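Local coordinates for fiber protein 2 (Human adenovirus type 41, PDB 2BZV) that forms the receptor-binding head of a trimeric capsid spike and probably helps the virion attach to host cells, at residues G60-N68 and S153-H161; L74-L82 and A101-P109. One frame throughout, in Å; residues are numbered along the deposited sequence.

Interaction 1: G60-N68 and S153-H161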
ATOM      1  N   GLY A  60      24.990 -22.187  -1.073  1.00 20.40           N
ATOM      2  CA  GLY A  60      24.484 -23.413  -1.688  1.00 20.71           C
ATOM      3  C   GLY A  60      23.722 -23.186  -2.979  1.00 20.69           C
ATOM      4  O   GLY A  60      24.062 -22.290  -3.750  1.00 20.62           O
ATOM      5  N   ALA A  61      22.686 -23.991  -3.210  1.00 21.11           N
ATOM      6  CA  ALA A  61      21.904 -23.916  -4.449  1.00 21.83           C
ATOM      7  C   ALA A  61      21.196 -22.581  -4.610  1.00 20.07           C
ATOM      8  O   ALA A  61      20.841 -22.186  -5.724  1.00 20.64           O
ATOM      9  CB  ALA A  61      20.883 -25.047  -4.536  1.00 22.68           C
ATOM     10  N   LEU A  62      20.984 -21.869  -3.502  1.00 18.29           N
ATOM     11  CA  LEU A  62      20.402 -20.523  -3.613  1.00 17.31           C
ATOM     12  C   LEU A  62      21.310 -19.533  -4.348  1.00 18.18           C
ATOM     13  O   LEU A  62      20.869 -18.442  -4.711  1.00 19.64           O
ATOM     14  CB  LEU A  62      20.055 -19.966  -2.234  1.00 16.07           C
ATOM     15  CG  LEU A  62      18.919 -20.674  -1.498  1.00 14.63           C
ATOM     16  CD1 LEU A  62      18.780 -20.093  -0.099  1.00 15.65           C
ATOM     17  CD2 LEU A  62      17.613 -20.545  -2.259  1.00 15.20           C
ATOM     18  N   ARG A  63      22.578 -19.891  -4.567  1.00 18.11           N
ATOM     19  CA  ARG A  63      23.439 -19.035  -5.369  1.00 18.80           C
ATOM     20  C   ARG A  63      23.476 -19.455  -6.839  1.00 18.83           C
ATOM     21  O   ARG A  63      24.009 -18.740  -7.682  1.00 19.99           O
ATOM     22  CB  ARG A  63      24.855 -19.012  -4.793  1.00 19.97           C
ATOM     23  CG  ARG A  63      24.954 -18.450  -3.377  1.00 23.08           C
ATOM     24  CD  ARG A  63      24.387 -17.044  -3.234  1.00 27.17           C
ATOM     25  NE  ARG A  63      24.990 -16.099  -4.181  1.00 28.53           N
ATOM     26  CZ  ARG A  63      24.560 -14.847  -4.353  1.00 30.10           C
ATOM     27  NH1 ARG A  63      23.530 -14.383  -3.651  1.00 31.06           N
ATOM     28  NH2 ARG A  63      25.169 -14.069  -5.240  1.00 30.94           N
ATOM     29  N   GLU A  64      22.910 -20.614  -7.145  1.00 19.06           N
ATOM     30  CA  GLU A  64      22.868 -21.130  -8.517  1.00 20.48           C
ATOM     31  C   GLU A  64      21.682 -22.079  -8.631  1.00 18.35           C
ATOM     32  O   GLU A  64      21.811 -23.308  -8.501  1.00 19.12           O
ATOM     33  CB  GLU A  64      24.188 -21.823  -8.885  1.00 21.28           C
ATOM     34  CG  GLU A  64      24.250 -22.262 -10.346  1.00 27.66           C
ATOM     35  CD  GLU A  64      25.625 -22.738 -10.781  1.00 32.42           C
ATOM     36  OE1 GLU A  64      26.519 -22.933  -9.930  1.00 39.86           O
ATOM     37  OE2 GLU A  64      25.825 -22.919 -11.997  1.00 40.58           O
ATOM     38  N   MET A  65      20.505 -21.494  -8.856  1.00 17.21           N
ATOM     39  CA  MET A  65      19.264 -22.256  -8.705  1.00 16.63           C
ATOM     40  C   MET A  65      19.123 -23.375  -9.725  1.00 17.65           C
ATOM     41  O   MET A  65      19.549 -23.260 -10.873  1.00 18.53           O
ATOM     42  CB  MET A  65      18.056 -21.325  -8.797  1.00 16.28           C
ATOM     43  CG  MET A  65      17.870 -20.481  -7.546  1.00 15.44           C
ATOM     44  SD  MET A  65      17.289 -21.438  -6.129  1.00 15.30           S
ATOM     45  CE  MET A  65      15.546 -21.576  -6.534  1.00 17.20           C
ATOM     46  N   HIS A  66      18.520 -24.472  -9.271  1.00 19.24           N
ATOM     47  CA  HIS A  66      18.194 -25.598 -10.137  1.00 21.50           C
ATOM     48  C   HIS A  66      16.685 -25.525 -10.457  1.00 19.09           C
ATOM     49  O   HIS A  66      16.299 -25.623 -11.621  1.00 20.08           O
ATOM     50  CB  HIS A  66      18.616 -26.937  -9.497  1.00 26.08           C
ATOM     51  CG  HIS A  66      20.081 -27.117  -9.175  1.00 38.83           C
ATOM     52  ND1 HIS A  66      21.059 -27.399 -10.115  1.00 51.07           N
ATOM     53  CD2 HIS A  66      20.721 -27.138  -7.971  1.00 49.97           C
ATOM     54  CE1 HIS A  66      22.228 -27.540  -9.513  1.00 56.16           C
ATOM     55  NE2 HIS A  66      22.048 -27.388  -8.212  1.00 55.09           N
ATOM     56  N   ASP A  67      15.837 -25.334  -9.444  1.00 16.55           N
ATOM     57  CA  ASP A  67      14.383 -25.175  -9.645  1.00 15.68           C
ATOM     58  C   ASP A  67      14.014 -23.764 -10.103  1.00 15.53           C
ATOM     59  O   ASP A  67      14.816 -22.830  -9.983  1.00 16.96           O
ATOM     60  CB  ASP A  67      13.649 -25.478  -8.330  1.00 16.10           C
ATOM     61  CG  ASP A  67      13.743 -26.931  -7.888  1.00 18.29           C
ATOM     62  OD1 ASP A  67      13.905 -27.844  -8.718  1.00 22.89           O
ATOM     63  OD2 ASP A  67      13.605 -27.170  -6.668  1.00 22.81           O
ATOM     64  N   ASN A  68      12.791 -23.611 -10.616  1.00 15.49           N
ATOM     65  CA  ASN A  68      12.374 -22.287 -11.106  1.00 15.99           C
ATOM     66  C   ASN A  68      11.291 -21.648 -10.237  1.00 15.27           C
ATOM     67  O   ASN A  68      10.633 -20.703 -10.666  1.00 15.22           O
ATOM     68  CB  ASN A  68      11.926 -22.356 -12.562  1.00 16.81           C
ATOM     69  CG  ASN A  68      10.648 -23.137 -12.714  1.00 17.95           C
ATOM     70  OD1 ASN A  68      10.190 -23.768 -11.769  1.00 20.41           O
ATOM     71  ND2 ASN A  68      10.065 -23.120 -13.910  1.00 21.88           N
ATOM     72  N   SER A 153       8.950 -16.955  -8.293  1.00 13.30           N
ATOM     73  CA  SER A 153       9.677 -17.620  -9.370  1.00 14.92           C
ATOM     74  C   SER A 153      11.180 -17.436  -9.167  1.00 14.85           C
ATOM     75  O   SER A 153      11.630 -16.578  -8.389  1.00 15.32           O
ATOM     76  CB  SER A 153       9.251 -17.099 -10.741  1.00 16.20           C
ATOM     77  OG  SER A 153       9.436 -15.703 -10.819  1.00 19.13           O
ATOM     78  N   ALA A 154      11.954 -18.266  -9.861  1.00 15.40           N
ATOM     79  CA  ALA A 154      13.410 -18.229  -9.792  1.00 16.12           C
ATOM     80  C   ALA A 154      13.973 -18.548 -11.163  1.00 17.09           C
ATOM     81  O   ALA A 154      13.329 -19.236 -11.955  1.00 18.14           O
ATOM     82  CB  ALA A 154      13.946 -19.213  -8.772  1.00 16.53           C
ATOM     83  N   GLU A 155      15.170 -18.042 -11.443  1.00 18.80           N
ATOM     84  CA  GLU A 155      15.805 -18.263 -12.731  1.00 21.16           C
ATOM     85  C   GLU A 155      16.884 -19.330 -12.569  1.00 20.43           C
ATOM     86  O   GLU A 155      17.882 -19.099 -11.894  1.00 19.74           O
ATOM     87  CB  GLU A 155      16.405 -16.954 -13.237  1.00 23.55           C
ATOM     88  CG  GLU A 155      16.928 -17.067 -14.639  1.00 29.45           C
ATOM     89  CD  GLU A 155      17.461 -15.763 -15.201  1.00 33.75           C
ATOM     90  OE1 GLU A 155      18.046 -15.827 -16.299  1.00 36.56           O
ATOM     91  OE2 GLU A 155      17.292 -14.706 -14.552  1.00 35.90           O
ATOM     92  N   PRO A 156      16.692 -20.524 -13.159  1.00 20.90           N
ATOM     93  CA  PRO A 156      17.756 -21.513 -13.045  1.00 21.29           C
ATOM     94  C   PRO A 156      19.112 -21.004 -13.517  1.00 21.81           C
ATOM     95  O   PRO A 156      19.224 -20.267 -14.498  1.00 22.15           O
ATOM     96  CB  PRO A 156      17.278 -22.665 -13.933  1.00 22.04           C
ATOM     97  CG  PRO A 156      15.797 -22.550 -13.868  1.00 22.36           C
ATOM     98  CD  PRO A 156      15.533 -21.060 -13.892  1.00 21.35           C
ATOM     99  N   GLY A 157      20.134 -21.384 -12.758  1.00 22.20           N
ATOM    100  CA  GLY A 157      21.500 -20.996 -13.036  1.00 22.39           C
ATOM    101  C   GLY A 157      21.927 -19.707 -12.364  1.00 22.03           C
ATOM    102  O   GLY A 157      23.115 -19.371 -12.402  1.00 23.28           O
ATOM    103  N   LYS A 158      20.981 -18.995 -11.748  1.00 20.50           N
ATOM    104  CA  LYS A 158      21.305 -17.710 -11.143  1.00 20.30           C
ATOM    105  C   LYS A 158      21.040 -17.724  -9.648  1.00 18.40           C
ATOM    106  O   LYS A 158      20.304 -18.583  -9.159  1.00 17.78           O
ATOM    107  CB  LYS A 158      20.476 -16.607 -11.790  1.00 21.87           C
ATOM    108  CG  LYS A 158      20.625 -16.610 -13.306  1.00 27.65           C
ATOM    109  CD  LYS A 158      20.843 -15.216 -13.843  1.00 36.48           C
ATOM    110  CE  LYS A 158      20.997 -15.214 -15.353  1.00 40.60           C
ATOM    111  NZ  LYS A 158      22.201 -15.985 -15.776  1.00 46.06           N
ATOM    112  N   PRO A 159      21.625 -16.770  -8.914  1.00 18.00           N
ATOM    113  CA  PRO A 159      21.297 -16.678  -7.498  1.00 17.68           C
ATOM    114  C   PRO A 159      19.829 -16.309  -7.273  1.00 16.53           C
ATOM    115  O   PRO A 159      19.227 -15.596  -8.077  1.00 17.70           O
ATOM    116  CB  PRO A 159      22.187 -15.537  -6.992  1.00 18.51           C
ATOM    117  CG  PRO A 159      23.137 -15.240  -8.077  1.00 20.16           C
ATOM    118  CD  PRO A 159      22.609 -15.772  -9.353  1.00 18.63           C
ATOM    119  N   PHE A 160      19.278 -16.804  -6.179  1.00 15.34           N
ATOM    120  CA  PHE A 160      17.919 -16.483  -5.782  1.00 14.30           C
ATOM    121  C   PHE A 160      17.919 -15.182  -4.984  1.00 14.22           C
ATOM    122  O   PHE A 160      18.427 -15.118  -3.862  1.00 14.75           O
ATOM    123  CB  PHE A 160      17.340 -17.618  -4.936  1.00 14.42           C
ATOM    124  CG  PHE A 160      15.903 -17.375  -4.547  1.00 13.61           C
ATOM    125  CD1 PHE A 160      14.912 -17.387  -5.512  1.00 13.85           C
ATOM    126  CD2 PHE A 160      15.554 -17.117  -3.226  1.00 14.33           C
ATOM    127  CE1 PHE A 160      13.584 -17.166  -5.166  1.00 14.43           C
ATOM    128  CE2 PHE A 160      14.231 -16.898  -2.873  1.00 14.23           C
ATOM    129  CZ  PHE A 160      13.248 -16.911  -3.845  1.00 14.31           C
ATOM    130  N   HIS A 161      17.363 -14.137  -5.570  1.00 15.20           N
ATOM    131  CA  HIS A 161      17.262 -12.871  -4.909  0.50 16.62           C
ATOM    132  C   HIS A 161      16.213 -12.003  -5.599  1.00 15.62           C
ATOM    133  O   HIS A 161      16.501 -11.060  -6.342  1.00 16.75           O
ATOM    134  CB  HIS A 161      18.636 -12.231  -4.770  0.50 18.52           C
ATOM    135  CG  HIS A 161      18.835 -10.921  -4.059  0.65 20.15           C
ATOM    136  ND1 HIS A 161      18.014 -10.584  -3.001  0.65 22.19           N
ATOM    137  CD2 HIS A 161      19.797  -9.971  -4.090  0.65 22.37           C
ATOM    138  CE1 HIS A 161      18.444  -9.458  -2.442  0.65 21.92           C
ATOM    139  NE2 HIS A 161      19.532  -9.075  -3.090  0.65 23.97           N
TER
HETATM  140  O   HOH W   1      25.010 -18.311 -10.163  1.00 40.65           O
HETATM  141  O   HOH W   2      24.972 -20.288 -14.130  1.00 49.70           O
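Met-65 reaches from the 60-68 loop into the bend of the 153-161 segment, and its side-chain atoms meet, in turn, backbone oxygens, the phenylalanine and an alanine methyl. CB lies against the carbonyl oxygens of Lys-158 and Glu-155. CG lies between Lys-158 O, at 3.5 Å, and Phe-160 CB. SD also approaches Phe-160 CB and stands obliquely to the Phe-160 ring, a Met-aromatic contact with the sulfur 5.4 Å from the centroid, and CE ends 3.6 Å from Ala-154 CB. Bends at chi2 (-72°) and chi3 (-79°) of Met-65 curl the chain so that its methyl arrives at Ala-154, whose single methyl suits so close a neighbour. A long, flexible thioether is well fitted to such a curved path, and Leu-70 of strand 69-76 touches both Met-65 and Phe-160 from within the fold.

Two loops of the knob domain are joined here, one leading into strand 69-76 and the other leaving its sheet neighbour, strand 146-153. Residues 155-158 make a type II turn, with Gly-157 at its positive-phi position. The backbone of Met-65 is bonded at both ends: its N donates to Lys-158 O (2.9 Å), while its O receives Gly-157 N (2.7 Å). Beyond the turn Phe-160 N gives a nearly straight bond, 174° at the hydrogen, to Leu-62 O.

On the exposed side Pro-159 CB lies over one face of the Arg-63 guanidinium, 3.6 Å from Arg-63 CZ, while NH1 is bonded to Gly-57 O. A water there donates to both Arg-63 O and Gly-157 O.

Interaction 2: L74-L82 and A101-P109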
ATOM      1  N   LEU A  74       5.153 -19.634   6.646  1.00  8.93           N
ATOM      2  CA  LEU A  74       5.265 -19.203   8.041  1.00  8.78           C
ATOM      3  C   LEU A  74       3.968 -19.601   8.742  1.00  8.27           C
ATOM      4  O   LEU A  74       2.914 -19.005   8.493  1.00  8.23           O
ATOM      5  CB  LEU A  74       5.480 -17.694   8.156  1.00  9.12           C
ATOM      6  CG  LEU A  74       6.721 -17.154   7.426  1.00 10.54           C
ATOM      7  CD1 LEU A  74       6.826 -15.665   7.661  1.00 11.84           C
ATOM      8  CD2 LEU A  74       8.003 -17.841   7.877  1.00 11.73           C
ATOM      9  N   PRO A  75       4.023 -20.640   9.581  1.00  8.41           N
ATOM     10  CA  PRO A  75       2.845 -21.110  10.301  1.00  8.82           C
ATOM     11  C   PRO A  75       2.744 -20.509  11.696  1.00  8.50           C
ATOM     12  O   PRO A  75       3.777 -20.283  12.344  1.00  9.18           O
ATOM     13  CB  PRO A  75       3.113 -22.621  10.408  1.00  9.34           C
ATOM     14  CG  PRO A  75       4.612 -22.705  10.577  1.00 10.16           C
ATOM     15  CD  PRO A  75       5.190 -21.505   9.848  1.00  9.35           C
ATOM     16  N   PHE A  76       1.518 -20.284  12.157  1.00  8.58           N
ATOM     17  CA  PHE A  76       1.267 -19.711  13.482  1.00  8.73           C
ATOM     18  C   PHE A  76       0.209 -20.536  14.200  1.00  8.82           C
ATOM     19  O   PHE A  76      -0.667 -21.127  13.564  1.00  9.39           O
ATOM     20  CB  PHE A  76       0.762 -18.263  13.379  1.00  8.88           C
ATOM     21  CG  PHE A  76       1.727 -17.343  12.665  1.00  8.62           C
ATOM     22  CD1 PHE A  76       2.622 -16.552  13.375  1.00  9.43           C
ATOM     23  CD2 PHE A  76       1.735 -17.275  11.286  1.00 10.71           C
ATOM     24  CE1 PHE A  76       3.514 -15.727  12.695  1.00 10.17           C
ATOM     25  CE2 PHE A  76       2.612 -16.452  10.608  1.00 12.20           C
ATOM     26  CZ  PHE A  76       3.503 -15.681  11.316  1.00 11.37           C
ATOM     27  N   ASP A  77       0.281 -20.540  15.528  1.00  9.72           N
ATOM     28  CA  ASP A  77      -0.784 -21.159  16.314  1.00 10.20           C
ATOM     29  C   ASP A  77      -1.996 -20.226  16.400  1.00 10.30           C
ATOM     30  O   ASP A  77      -1.982 -19.101  15.869  1.00 10.29           O
ATOM     31  CB  ASP A  77      -0.267 -21.644  17.682  1.00 10.57           C
ATOM     32  CG  ASP A  77       0.093 -20.527  18.654  1.00 11.08           C
ATOM     33  OD1 ASP A  77      -0.279 -19.355  18.435  1.00 11.17           O
ATOM     34  OD2 ASP A  77       0.751 -20.852  19.670  1.00 13.84           O
ATOM     35  N   ASN A  78      -3.056 -20.686  17.047  1.00 11.39           N
ATOM     36  CA  ASN A  78      -4.308 -19.938  17.119  0.50 12.61           C
ATOM     37  C   ASN A  78      -4.211 -18.671  17.967  1.00 11.96           C
ATOM     38  O   ASN A  78      -5.157 -17.885  17.992  1.00 12.75           O
ATOM     39  CB  ASN A  78      -5.433 -20.850  17.648  0.50 14.40           C
ATOM     40  CG  ASN A  78      -6.046 -21.712  16.540  0.50 18.25           C
ATOM     41  OD1 ASN A  78      -6.483 -21.193  15.502  0.60 21.89           O
ATOM     42  ND2 ASN A  78      -6.104 -23.029  16.787  0.60 24.97           N
ATOM     43  N   GLN A  79      -3.078 -18.486  18.654  1.00 11.38           N
ATOM     44  CA  GLN A  79      -2.841 -17.280  19.449  1.00 11.91           C
ATOM     45  C   GLN A  79      -1.919 -16.295  18.733  1.00 10.35           C
ATOM     46  O   GLN A  79      -1.649 -15.213  19.250  1.00 10.89           O
ATOM     47  CB  GLN A  79      -2.249 -17.645  20.817  1.00 13.29           C
ATOM     48  CG  GLN A  79      -3.232 -18.289  21.791  1.00 19.07           C
ATOM     49  CD  GLN A  79      -3.597 -19.716  21.475  1.00 26.63           C
ATOM     50  OE1 GLN A  79      -2.739 -20.576  21.234  1.00 31.11           O
ATOM     51  NE2 GLN A  79      -4.900 -19.997  21.496  1.00 31.13           N
ATOM     52  N   GLY A  80      -1.450 -16.640  17.532  1.00  9.57           N
ATOM     53  CA  GLY A  80      -0.567 -15.741  16.788  1.00  9.25           C
ATOM     54  C   GLY A  80       0.913 -15.903  17.072  1.00  9.00           C
ATOM     55  O   GLY A  80       1.697 -14.981  16.832  1.00  9.66           O
ATOM     56  N   ASN A  81       1.323 -17.071  17.570  1.00  9.32           N
ATOM     57  CA  ASN A  81       2.734 -17.360  17.792  1.00  9.48           C
ATOM     58  C   ASN A  81       3.323 -18.109  16.611  1.00  9.12           C
ATOM     59  O   ASN A  81       2.736 -19.090  16.138  1.00  9.63           O
ATOM     60  CB  ASN A  81       2.916 -18.238  19.039  1.00 10.18           C
ATOM     61  CG  ASN A  81       2.473 -17.538  20.274  1.00 11.10           C
ATOM     62  OD1 ASN A  81       3.096 -16.567  20.711  1.00 11.70           O
ATOM     63  ND2 ASN A  81       1.363 -17.992  20.837  1.00 15.77           N
ATOM     64  N   LEU A  82       4.503 -17.689  16.161  1.00  9.25           N
ATOM     65  CA  LEU A  82       5.198 -18.379  15.086  1.00  9.41           C
ATOM     66  C   LEU A  82       5.619 -19.778  15.539  1.00  9.75           C
ATOM     67  O   LEU A  82       6.222 -19.946  16.591  1.00 11.51           O
ATOM     68  CB  LEU A  82       6.435 -17.576  14.685  1.00  9.45           C
ATOM     69  CG  LEU A  82       7.231 -18.126  13.497  1.00  9.61           C
ATOM     70  CD1 LEU A  82       6.481 -17.943  12.175  1.00  9.84           C
ATOM     71  CD2 LEU A  82       8.601 -17.481  13.438  1.00 11.39           C
ATOM     72  N   ALA A 101       7.899 -11.691  18.922  1.00  8.92           N
ATOM     73  CA  ALA A 101       6.544 -11.328  18.512  1.00  9.29           C
ATOM     74  C   ALA A 101       5.534 -12.396  18.932  1.00  9.87           C
ATOM     75  O   ALA A 101       4.924 -13.085  18.110  1.00 11.70           O
ATOM     76  CB  ALA A 101       6.512 -11.082  17.009  1.00 10.22           C
ATOM     77  N   SER A 102       5.337 -12.530  20.234  1.00 10.76           N
ATOM     78  CA  SER A 102       4.420 -13.512  20.779  1.00 12.28           C
ATOM     79  C   SER A 102       2.982 -13.001  20.745  1.00 10.60           C
ATOM     80  O   SER A 102       2.702 -11.804  20.838  1.00 10.91           O
ATOM     81  CB  SER A 102       4.776 -13.864  22.225  1.00 13.91           C
ATOM     82  OG  SER A 102       4.870 -12.681  22.982  1.00 17.74           O
ATOM     83  N   ASN A 103       2.058 -13.950  20.640  1.00 10.41           N
ATOM     84  CA  ASN A 103       0.627 -13.706  20.778  1.00 11.00           C
ATOM     85  C   ASN A 103       0.132 -12.598  19.856  1.00 10.36           C
ATOM     86  O   ASN A 103      -0.713 -11.778  20.237  1.00 11.38           O
ATOM     87  CB  ASN A 103       0.279 -13.421  22.236  1.00 12.24           C
ATOM     88  CG  ASN A 103       0.647 -14.597  23.127  1.00 14.99           C
ATOM     89  OD1 ASN A 103       1.279 -14.436  24.171  1.00 20.29           O
ATOM     90  ND2 ASN A 103       0.277 -15.802  22.706  1.00 15.40           N
ATOM     91  N   ALA A 104       0.618 -12.604  18.614  1.00  9.36           N
ATOM     92  CA  ALA A 104       0.312 -11.522  17.665  1.00  9.13           C
ATOM     93  C   ALA A 104      -0.973 -11.822  16.899  1.00  8.92           C
ATOM     94  O   ALA A 104      -1.031 -11.726  15.662  1.00  8.51           O
ATOM     95  CB  ALA A 104       1.471 -11.337  16.716  1.00  9.41           C
ATOM     96  N   LEU A 105      -2.043 -12.152  17.627  1.00  9.04           N
ATOM     97  CA  LEU A 105      -3.299 -12.553  16.992  1.00  9.85           C
ATOM     98  C   LEU A 105      -3.827 -11.501  16.028  1.00  9.07           C
ATOM     99  O   LEU A 105      -4.354 -11.843  14.970  1.00  9.56           O
ATOM    100  CB  LEU A 105      -4.343 -12.855  18.074  1.00 10.79           C
ATOM    101  CG  LEU A 105      -5.706 -13.352  17.566  1.00 13.86           C
ATOM    102  CD1 LEU A 105      -5.579 -14.596  16.683  1.00 14.91           C
ATOM    103  CD2 LEU A 105      -6.637 -13.592  18.755  1.00 16.74           C
ATOM    104  N   THR A 106      -3.708 -10.224  16.386  1.00  9.25           N
ATOM    105  CA  THR A 106      -4.291  -9.161  15.555  1.00  9.89           C
ATOM    106  C   THR A 106      -3.420  -8.794  14.359  1.00  8.67           C
ATOM    107  O   THR A 106      -3.773  -7.877  13.614  1.00  8.85           O
ATOM    108  CB  THR A 106      -4.643  -7.908  16.372  1.00 11.08           C
ATOM    109  OG1 THR A 106      -3.444  -7.317  16.885  1.00 12.08           O
ATOM    110  CG2 THR A 106      -5.598  -8.245  17.516  1.00 13.46           C
ATOM    111  N   PHE A 107      -2.316  -9.517  14.153  1.00  8.12           N
ATOM    112  CA  PHE A 107      -1.561  -9.463  12.902  1.00  7.87           C
ATOM    113  C   PHE A 107      -1.856 -10.682  12.025  1.00  7.87           C
ATOM    114  O   PHE A 107      -1.332 -10.771  10.910  1.00  8.42           O
ATOM    115  CB  PHE A 107      -0.051  -9.429  13.173  1.00  7.83           C
ATOM    116  CG  PHE A 107       0.458  -8.129  13.737  1.00  7.96           C
ATOM    117  CD1 PHE A 107       1.209  -7.271  12.942  1.00  7.84           C
ATOM    118  CD2 PHE A 107       0.226  -7.769  15.060  1.00  9.05           C
ATOM    119  CE1 PHE A 107       1.710  -6.085  13.449  1.00  8.54           C
ATOM    120  CE2 PHE A 107       0.725  -6.578  15.573  1.00  9.72           C
ATOM    121  CZ  PHE A 107       1.464  -5.736  14.761  1.00  9.39           C
ATOM    122  N   MET A 108      -2.657 -11.632  12.500  1.00  8.32           N
ATOM    123  CA  MET A 108      -2.906 -12.837  11.717  1.00  8.71           C
ATOM    124  C   MET A 108      -3.915 -12.573  10.607  1.00  8.60           C
ATOM    125  O   MET A 108      -4.794 -11.729  10.771  1.00  9.40           O
ATOM    126  CB  MET A 108      -3.440 -13.945  12.618  1.00  8.91           C
ATOM    127  CG  MET A 108      -2.425 -14.389  13.666  1.00  9.39           C
ATOM    128  SD  MET A 108      -0.926 -15.134  13.004  1.00  8.93           S
ATOM    129  CE  MET A 108       0.256 -13.762  13.060  1.00  9.47           C
ATOM    130  N   PRO A 109      -3.794 -13.275   9.471  1.00  8.73           N
ATOM    131  CA  PRO A 109      -4.791 -13.090   8.407  1.00  8.70           C
ATOM    132  C   PRO A 109      -6.172 -13.535   8.898  1.00  8.83           C
ATOM    133  O   PRO A 109      -6.338 -14.632   9.444  1.00  9.38           O
ATOM    134  CB  PRO A 109      -4.267 -13.960   7.263  1.00  9.37           C
ATOM    135  CG  PRO A 109      -2.833 -14.261   7.574  1.00 10.75           C
ATOM    136  CD  PRO A 109      -2.734 -14.221   9.075  1.00  9.86           C
TER
HETATM  137  O   HOH W   3       3.923 -13.765  15.610  1.00 11.79           O
HETATM  138  O   HOH W   4       5.955 -15.700  17.724  1.00 14.98           O
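Met-108 lies over one face of the Phe-76 ring, its sulfur 3.5 Å from Phe-76 CG and its methyl CE 3.8 Å from the ring centroid. The methyl sits 15° off the ring normal, so this is a CH-pi contact as well as a Met-aromatic one. Bends at chi2 (-64°) and chi3 (99°) fold Met-108 across the ring; a soft, polarisable thioether suits an aromatic face, and Tyr-146 of strand 146-153 packs against the same methionine. Gly-80 closes this inner part, its CA 3.8 Å from Met-108 SD. Having no side chain, it lets the backbones come to 4.2 Å between Gly-80 CA and Leu-105 CA. Further in, Ala-104 N bonds to Gly-80 O at 3.2 Å. One water donates to Gly-80 O and Ala-101 O; a second donates to Ala-101 O and accepts from Leu-82 N.

The solvent side is looser and more polar. Here strand 69-76 has run into a type I turn, 77-80, that meets the loop following strand 93-94 in the knob domain. Exposed Asn-78 and Gln-79 offer carbonyl oxygens to Leu-105 CD1 and Asn-103 CA, and partly exposed Asn-81 accepts through OD1 from Asn-103 N at 2.8 Å, the donor standing above the carbonyl plane.

Asp-77 organises the turn. Its OD1 forms an Asx turn with Gln-79 N and also accepts from Asn-81 N. Asn-81 ND2 meets both carboxylate oxygens on their syn sides, lying 3.1 Å from Asp-77 OD2. Asparagine suits this place because its amide both donates and accepts: by holding ND2, the carboxylate probably fixes the amide's rotation and directs OD1 toward Asn-103, so that a second-shell acid positions the acceptor of the inter-loop bond.

The two contacts lie on opposite sides of the chain's centre, with centres about 30 Å apart, and interaction 2 is nested within the loop closed by interaction 1. Both adjoin strand 69-76: interaction 1 joins the loop before it to the loop that follows strand 146-153, whereas interaction 2 packs the end of that strand, and the turn after it, on the loop that follows strand 93-94. Each pairs a methionine with a phenylalanine, obliquely in the first and over the ring face in the second. Interaction 1 is mainly a surface contact whose crossing hydrogen bonds are all backbone to backbone. Interaction 2, partly buried and nearer the centre, adds a side-chain acceptor oriented by a carboxylate.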